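Local coordinates for uncharacterized protein (Nostoc punctiforme, PDB 2R3S), which is uncharacterised but probably transfers a methyl group from S-adenosylmethionine to a hydroxyl oxygen of an unidentified substrate, at residues G177-A182 with I268-I273; P281-A286 with T325-V330; Y301-Y306 with S318-L323. All coordinates share one frame; numbering follows the deposited sequence.

Contact 1: G177-A182 with I268-I273; sequences GLFGIA and IVFDFI
F179, in the first turn of helix 178-186, meets F270 of strand 265-271, and this one pair of rings makes the whole contact between the two segments. Starting along 177-182, G177 is the N-cap: its phi of 77° suits a residue without a side chain, and a CB there would run into CD1 of I181. Its O takes the first backbone bond of the helix, from I181 N at 3.0 Å. The amide of L178 is bonded to ND1 of H176. F179 comes next, with CG beside its backbone N and anti to its carbonyl carbon (chi1 -68°), which sends the ring out from the helix to the sheet. Its far end does the touching: CZ lies 3.5 Å from F270 CD2, while CE1 of F179 sits over one face of the F270 ring, toward the rim. The planes are inclined at 43°, with centroids 4.9 Å apart. Cutting F270 back to an alanine would probably open a gap beside CZ and CE1 of F179 and leave the end of that ring less firmly held. G180 follows, its N bonded to OD2 of D171, which ties the helix start back to strand 168-172; this strand-loop-helix unit begins the Rossmann-like methyltransferase fold, and in relatives its loop binds S-adenosylmethionine. Both phenylalanines are buried and also touch I155, so helix 149-159 packs against the same pair. F179 rests further on L237 and P239 of strand 233-239, and F270 on V330 of strand 329-334.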
# COMPACT_ATOMS: atom_id res chain seq x y z
N GLY A 177 -2.80 -7.10 -28.38
CA GLY A 177 -2.56 -6.87 -29.80
C GLY A 177 -2.60 -5.45 -30.32
O GLY A 177 -2.42 -5.23 -31.51
N LEU A 178 -2.77 -4.46 -29.45
CA LEU A 178 -3.02 -3.09 -29.93
C LEU A 178 -1.81 -2.46 -30.66
O LEU A 178 -1.99 -1.60 -31.52
CB LEU A 178 -3.49 -2.16 -28.79
CG LEU A 178 -4.83 -2.49 -28.10
CD1 LEU A 178 -5.27 -1.35 -27.19
CD2 LEU A 178 -5.93 -2.82 -29.11
N PHE A 179 -0.59 -2.85 -30.31
CA PHE A 179 0.60 -2.27 -31.00
C PHE A 179 0.65 -2.63 -32.48
O PHE A 179 0.66 -1.75 -33.33
CB PHE A 179 1.89 -2.58 -30.25
CG PHE A 179 1.97 -1.88 -28.91
CD1 PHE A 179 2.44 -0.57 -28.82
CD2 PHE A 179 1.52 -2.50 -27.75
CE1 PHE A 179 2.48 0.11 -27.60
CE2 PHE A 179 1.56 -1.83 -26.52
CZ PHE A 179 2.04 -0.53 -26.45
N GLY A 180 0.62 -3.92 -32.78
CA GLY A 180 0.54 -4.39 -34.16
C GLY A 180 -0.73 -3.97 -34.87
O GLY A 180 -0.70 -3.63 -36.04
N ILE A 181 -1.85 -3.99 -34.14
CA ILE A 181 -3.14 -3.57 -34.70
C ILE A 181 -3.09 -2.12 -35.15
O ILE A 181 -3.57 -1.80 -36.23
CB ILE A 181 -4.31 -3.80 -33.70
CG1 ILE A 181 -4.60 -5.29 -33.56
CG2 ILE A 181 -5.55 -3.09 -34.15
CD1 ILE A 181 -5.28 -5.72 -32.27
N ALA A 182 -2.50 -1.24 -34.36
CA ALA A 182 -2.35 0.17 -34.76
C ALA A 182 -1.45 0.33 -35.98
O ALA A 182 -1.72 1.18 -36.82
CB ALA A 182 -1.83 1.04 -33.59
N ILE A 268 11.24 -2.16 -32.56
CA ILE A 268 10.78 -1.14 -31.59
C ILE A 268 10.50 -1.79 -30.23
O ILE A 268 9.62 -2.66 -30.12
CB ILE A 268 9.52 -0.45 -32.05
CG1 ILE A 268 9.73 0.23 -33.40
CG2 ILE A 268 9.07 0.60 -31.00
CD1 ILE A 268 8.60 1.21 -33.79
N VAL A 269 11.28 -1.40 -29.23
CA VAL A 269 11.06 -1.82 -27.84
C VAL A 269 10.21 -0.76 -27.15
O VAL A 269 10.48 0.42 -27.26
CB VAL A 269 12.38 -2.06 -27.09
CG1 VAL A 269 12.14 -2.43 -25.63
CG2 VAL A 269 13.16 -3.17 -27.80
N PHE A 270 9.15 -1.20 -26.47
CA PHE A 270 8.29 -0.30 -25.70
C PHE A 270 8.29 -0.86 -24.28
O PHE A 270 7.91 -2.00 -24.07
CB PHE A 270 6.89 -0.22 -26.30
CG PHE A 270 5.92 0.58 -25.46
CD1 PHE A 270 5.91 1.96 -25.52
CD2 PHE A 270 5.00 -0.05 -24.63
CE1 PHE A 270 5.00 2.70 -24.74
CE2 PHE A 270 4.11 0.69 -23.86
CZ PHE A 270 4.12 2.06 -23.92
N ASP A 271 8.79 -0.09 -23.31
CA ASP A 271 9.09 -0.67 -22.01
C ASP A 271 9.33 0.44 -20.98
O ASP A 271 9.26 1.61 -21.31
CB ASP A 271 10.31 -1.61 -22.13
CG ASP A 271 10.19 -2.88 -21.27
OD1 ASP A 271 9.95 -2.76 -20.04
OD2 ASP A 271 10.36 -4.00 -21.83
N PHE A 272 9.55 0.04 -19.73
CA PHE A 272 9.92 0.95 -18.66
C PHE A 272 11.44 1.07 -18.67
O PHE A 272 12.13 0.10 -18.36
CB PHE A 272 9.52 0.39 -17.28
CG PHE A 272 8.05 0.38 -17.05
CD1 PHE A 272 7.38 1.55 -16.76
CD2 PHE A 272 7.33 -0.79 -17.12
CE1 PHE A 272 6.01 1.55 -16.54
CE2 PHE A 272 5.97 -0.79 -16.91
CZ PHE A 272 5.31 0.39 -16.62
N ILE A 273 11.94 2.24 -19.06
CA ILE A 273 13.39 2.42 -19.17
C ILE A 273 13.80 3.53 -18.20
O ILE A 273 13.71 4.71 -18.51
CB ILE A 273 13.84 2.75 -20.62
CG1 ILE A 273 13.24 1.73 -21.61
CG2 ILE A 273 15.36 2.70 -20.70
CD1 ILE A 273 13.37 2.13 -23.09

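Contact 2: P281-A286 with T325-V330; sequences PPDAAA and TTQQQV
A284 and Q329 form the closely fitted side of this contact, where helix 282-294 starts beside the entry to strand 329-334. CB of A284, a buried residue, lies 4.0 Å from OE1 of Q329. The chain of Q329 bends at chi2, which turns its amide toward the helix start. There OE1 is held by the backbone N of I273, and the same amide brings NE2 to 4.3 Å from CG of P281, which follows a cis peptide bond. The helix opens here with A285 N bonded to P281 O at 2.9 Å.

The other side, D283 with Q327, is looser and lies nearer solvent. Q327 runs out extended, CG anti to its backbone N (chi1 167°), and offers NE2 to OD2 of D283 at 3.3 Å, a weak bond bent to 139°. The carboxylate and amide planes are 44° apart, and CG of Q327 adds a contact of 3.5 Å to the same OD2. D283 was deposited in two conformers, so this link is doubtful as a lasting one. Beyond the contact, P282 and A285 pack on I65 of the second subunit. The chemistry implies an uneven join: one amide oxygen fixed by the backbone N-H of I273, against a surface pair that is probably made and broken easily.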
# COMPACT_ATOMS: atom_id res chain seq x y z
N PRO A 281 12.79 7.97 -14.05
CA PRO A 281 11.61 8.59 -13.44
C PRO A 281 11.08 7.60 -12.44
O PRO A 281 11.35 6.41 -12.55
CB PRO A 281 10.64 8.77 -14.61
CG PRO A 281 11.47 8.55 -15.86
CD PRO A 281 12.62 7.73 -15.49
N PRO A 282 10.41 8.09 -11.39
CA PRO A 282 10.02 7.20 -10.32
C PRO A 282 9.21 5.96 -10.72
O PRO A 282 9.50 4.90 -10.22
CB PRO A 282 9.22 8.12 -9.40
CG PRO A 282 9.78 9.42 -9.62
CD PRO A 282 10.07 9.49 -11.08
N ASP A 283 8.20 6.13 -11.57
CA ASP A 283 7.35 5.00 -11.99
C ASP A 283 8.14 3.98 -12.80
O ASP A 283 8.10 2.79 -12.51
CB ASP A 283 6.10 5.46 -12.74
CG ASP A 283 6.39 6.36 -13.94
OD1 ASP A 283 7.56 6.48 -14.36
OD2 ASP A 283 5.43 6.95 -14.45
N ALA A 284 8.91 4.43 -13.80
CA ALA A 284 9.78 3.51 -14.55
C ALA A 284 10.74 2.76 -13.64
O ALA A 284 10.89 1.55 -13.75
CB ALA A 284 10.58 4.25 -15.66
N ALA A 285 11.39 3.48 -12.72
CA ALA A 285 12.42 2.90 -11.90
C ALA A 285 11.86 1.97 -10.82
O ALA A 285 12.53 1.00 -10.44
CB ALA A 285 13.28 3.99 -11.28
N ALA A 286 10.66 2.27 -10.31
CA ALA A 286 10.00 1.44 -9.30
C ALA A 286 9.59 0.05 -9.87
O ALA A 286 9.36 -0.89 -9.12
CB ALA A 286 8.79 2.16 -8.72
N THR A 325 5.08 12.45 -24.09
CA THR A 325 3.62 12.40 -24.03
C THR A 325 3.09 11.14 -23.32
O THR A 325 1.93 11.12 -22.92
CB THR A 325 2.99 12.45 -25.44
OG1 THR A 325 3.70 11.55 -26.30
CG2 THR A 325 3.05 13.87 -26.02
N THR A 326 3.92 10.11 -23.17
CA THR A 326 3.47 8.83 -22.59
C THR A 326 4.39 8.31 -21.47
O THR A 326 5.58 8.65 -21.43
CB THR A 326 3.34 7.74 -23.69
OG1 THR A 326 2.58 6.64 -23.19
CG2 THR A 326 4.72 7.24 -24.14
N GLN A 327 3.84 7.46 -20.59
CA GLN A 327 4.52 6.99 -19.37
C GLN A 327 5.78 6.16 -19.62
O GLN A 327 6.77 6.27 -18.89
CB GLN A 327 3.57 6.18 -18.48
CG GLN A 327 4.27 5.39 -17.34
CD GLN A 327 3.33 4.51 -16.54
OE1 GLN A 327 2.32 4.02 -17.05
NE2 GLN A 327 3.67 4.28 -15.28
N GLN A 328 5.75 5.31 -20.64
CA GLN A 328 6.88 4.42 -20.91
C GLN A 328 7.74 4.96 -22.05
O GLN A 328 7.41 5.99 -22.65
CB GLN A 328 6.38 3.00 -21.18
CG GLN A 328 5.32 2.53 -20.17
CD GLN A 328 5.05 1.05 -20.26
OE1 GLN A 328 3.90 0.61 -20.30
NE2 GLN A 328 6.11 0.26 -20.30
N GLN A 329 8.85 4.29 -22.34
CA GLN A 329 9.87 4.81 -23.25
C GLN A 329 10.06 3.84 -24.43
O GLN A 329 9.72 2.66 -24.30
CB GLN A 329 11.20 4.99 -22.50
CG GLN A 329 11.18 6.04 -21.37
CD GLN A 329 10.55 5.57 -20.03
OE1 GLN A 329 10.58 4.38 -19.67
NE2 GLN A 329 9.99 6.51 -19.30
N VAL A 330 10.58 4.35 -25.56
CA VAL A 330 10.84 3.52 -26.77
C VAL A 330 12.34 3.46 -27.15
O VAL A 330 13.05 4.44 -27.05
CB VAL A 330 9.97 3.97 -27.98
CG1 VAL A 330 10.50 3.41 -29.26
CG2 VAL A 330 8.50 3.56 -27.80

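Contact 3: Y301-Y306 with S318-L323; sequences YTFAEY and SQLHSL
F303 lies with one ring face against L320, joining the start of helix 303-312 to strand 317-321, the outermost strand at this end of the seven-stranded methyltransferase sheet. Helix and strand follow one another in the chain, and the strand pairs with 329-334, the one reversed strand of the sheet, inserted between 265-271 and 317-321 as in class I methyltransferases. CG of F303 is anti to its backbone N (chi1 172°), which carries the ring away from the first helical turn and across the strand. L320 comes the other way, and the two side chains slide past each other in opposite directions. It is CB of L320, more than its branches, that sits over the ring: it makes a CH-pi contact 4.2 Å from the centroid and 18° off the ring normal. CD2 of L320 carries on past the ring to the root of F303, 4.2 Å from its CB.

Within 318-323, the other groups meeting the ring are backbone atoms. CE1 of F303 comes to 3.6 Å from L320 N, and the edge of the ring is turned to the S318 carbonyl. The side chain of Q319 departs from the opposite side of the strand, its OE1 bonded to NE2 of H317. I331 of the adjacent strand 329-334 also touches F303, S318 and Y306.

A capping box sets the start of the helix from which F303 springs. T302 N gives a fairly straight bond (163°) to OE1 of E305, and E305 N returns a weak one to T302 OG1; R278 makes a salt bridge to the same OE1. At the far rim of the F303 ring, CZ stands 3.5 Å from S318 O, near the ring plane.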
# COMPACT_ATOMS: atom_id res chain seq x y z
N TYR A 301 15.27 -2.37 -17.20
CA TYR A 301 16.58 -2.12 -17.77
C TYR A 301 16.73 -0.70 -18.28
O TYR A 301 15.82 -0.14 -18.88
CB TYR A 301 16.83 -3.11 -18.90
CG TYR A 301 17.00 -4.54 -18.46
CD1 TYR A 301 18.10 -4.92 -17.70
CD2 TYR A 301 16.08 -5.51 -18.81
CE1 TYR A 301 18.26 -6.24 -17.30
CE2 TYR A 301 16.26 -6.82 -18.44
CZ TYR A 301 17.34 -7.18 -17.67
OH TYR A 301 17.49 -8.48 -17.28
N THR A 302 17.91 -0.13 -18.06
CA THR A 302 18.24 1.22 -18.56
C THR A 302 18.61 1.17 -20.05
O THR A 302 18.81 0.08 -20.59
CB THR A 302 19.41 1.79 -17.79
OG1 THR A 302 20.55 0.95 -18.02
CG2 THR A 302 19.10 1.86 -16.26
N PHE A 303 18.68 2.33 -20.71
CA PHE A 303 18.99 2.40 -22.13
C PHE A 303 20.38 1.83 -22.40
O PHE A 303 20.53 1.01 -23.26
CB PHE A 303 18.92 3.81 -22.69
CG PHE A 303 19.43 3.90 -24.10
CD1 PHE A 303 18.75 3.28 -25.14
CD2 PHE A 303 20.61 4.56 -24.40
CE1 PHE A 303 19.22 3.34 -26.45
CE2 PHE A 303 21.08 4.63 -25.70
CZ PHE A 303 20.38 4.01 -26.73
N ALA A 304 21.37 2.29 -21.66
CA ALA A 304 22.70 1.72 -21.71
C ALA A 304 22.69 0.18 -21.64
O ALA A 304 23.45 -0.47 -22.34
CB ALA A 304 23.56 2.29 -20.57
N GLU A 305 21.84 -0.40 -20.78
CA GLU A 305 21.78 -1.86 -20.68
C GLU A 305 21.18 -2.47 -21.94
O GLU A 305 21.68 -3.47 -22.43
CB GLU A 305 21.00 -2.30 -19.46
CG GLU A 305 21.81 -2.23 -18.19
CD GLU A 305 20.96 -2.48 -16.94
OE1 GLU A 305 19.81 -2.02 -16.89
OE2 GLU A 305 21.45 -3.12 -16.01
N TYR A 306 20.13 -1.85 -22.46
CA TYR A 306 19.48 -2.33 -23.68
C TYR A 306 20.33 -2.11 -24.94
O TYR A 306 20.32 -2.94 -25.84
CB TYR A 306 18.12 -1.65 -23.89
CG TYR A 306 16.96 -2.23 -23.10
CD1 TYR A 306 16.79 -3.60 -22.98
CD2 TYR A 306 16.00 -1.40 -22.53
CE1 TYR A 306 15.73 -4.13 -22.28
CE2 TYR A 306 14.92 -1.94 -21.82
CZ TYR A 306 14.80 -3.31 -21.72
OH TYR A 306 13.76 -3.87 -21.04
N SER A 318 21.10 1.46 -31.86
CA SER A 318 19.89 1.60 -31.07
C SER A 318 19.81 3.01 -30.51
O SER A 318 20.81 3.61 -30.14
CB SER A 318 19.82 0.56 -29.96
OG SER A 318 21.09 0.29 -29.39
N GLN A 319 18.59 3.51 -30.44
CA GLN A 319 18.34 4.90 -30.20
C GLN A 319 17.12 5.06 -29.33
O GLN A 319 16.07 4.52 -29.66
CB GLN A 319 18.08 5.56 -31.54
CG GLN A 319 17.93 7.05 -31.47
CD GLN A 319 18.20 7.70 -32.82
OE1 GLN A 319 19.34 7.68 -33.31
NE2 GLN A 319 17.15 8.27 -33.43
N LEU A 320 17.27 5.83 -28.24
CA LEU A 320 16.18 6.12 -27.31
C LEU A 320 15.23 7.17 -27.87
O LEU A 320 15.67 8.17 -28.43
CB LEU A 320 16.75 6.61 -25.98
CG LEU A 320 15.81 6.70 -24.77
CD1 LEU A 320 15.14 5.36 -24.49
CD2 LEU A 320 16.58 7.18 -23.53
N HIS A 321 13.94 6.91 -27.77
CA HIS A 321 12.88 7.90 -27.97
C HIS A 321 12.05 7.94 -26.68
O HIS A 321 11.16 7.11 -26.45
CB HIS A 321 12.01 7.57 -29.19
CG HIS A 321 12.76 7.50 -30.48
ND1 HIS A 321 12.54 8.38 -31.52
CD2 HIS A 321 13.71 6.65 -30.92
CE1 HIS A 321 13.32 8.07 -32.54
NE2 HIS A 321 14.05 7.02 -32.20
N SER A 322 12.40 8.90 -25.83
CA SER A 322 11.77 9.13 -24.52
C SER A 322 10.22 9.13 -24.53
O SER A 322 9.60 8.62 -23.60
CB SER A 322 12.31 10.46 -23.94
OG SER A 322 11.37 11.11 -23.11
N LEU A 323 9.63 9.67 -25.59
CA LEU A 323 8.17 9.83 -25.70
C LEU A 323 7.58 10.51 -24.44
O LEU A 323 6.90 9.85 -23.64
CB LEU A 323 7.46 8.50 -25.98
CG LEU A 323 7.49 7.93 -27.40
CD1 LEU A 323 6.28 6.99 -27.58
CD2 LEU A 323 7.50 9.03 -28.47

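In the fold
All three contacts hang on the same seven-stranded mixed sheet. Along the chain contact 1 closes before contact 2 opens, and contact 3 falls wholly between the two halves of contact 2. The centre of contact 1 is about 14 Å from the centres of both other contacts, and those two centres are about 11 Å apart. Strands 265-271, 329-334 and 317-321 lie side by side, and backbone bonds join them: D271 O to Q329 N, then V330 O to H321 N. F270 and F303 belong to opposite faces of this sheet, so helices 178-186 and 303-312 sandwich it, while contact 2 borders the dimer interface through helix 282-294.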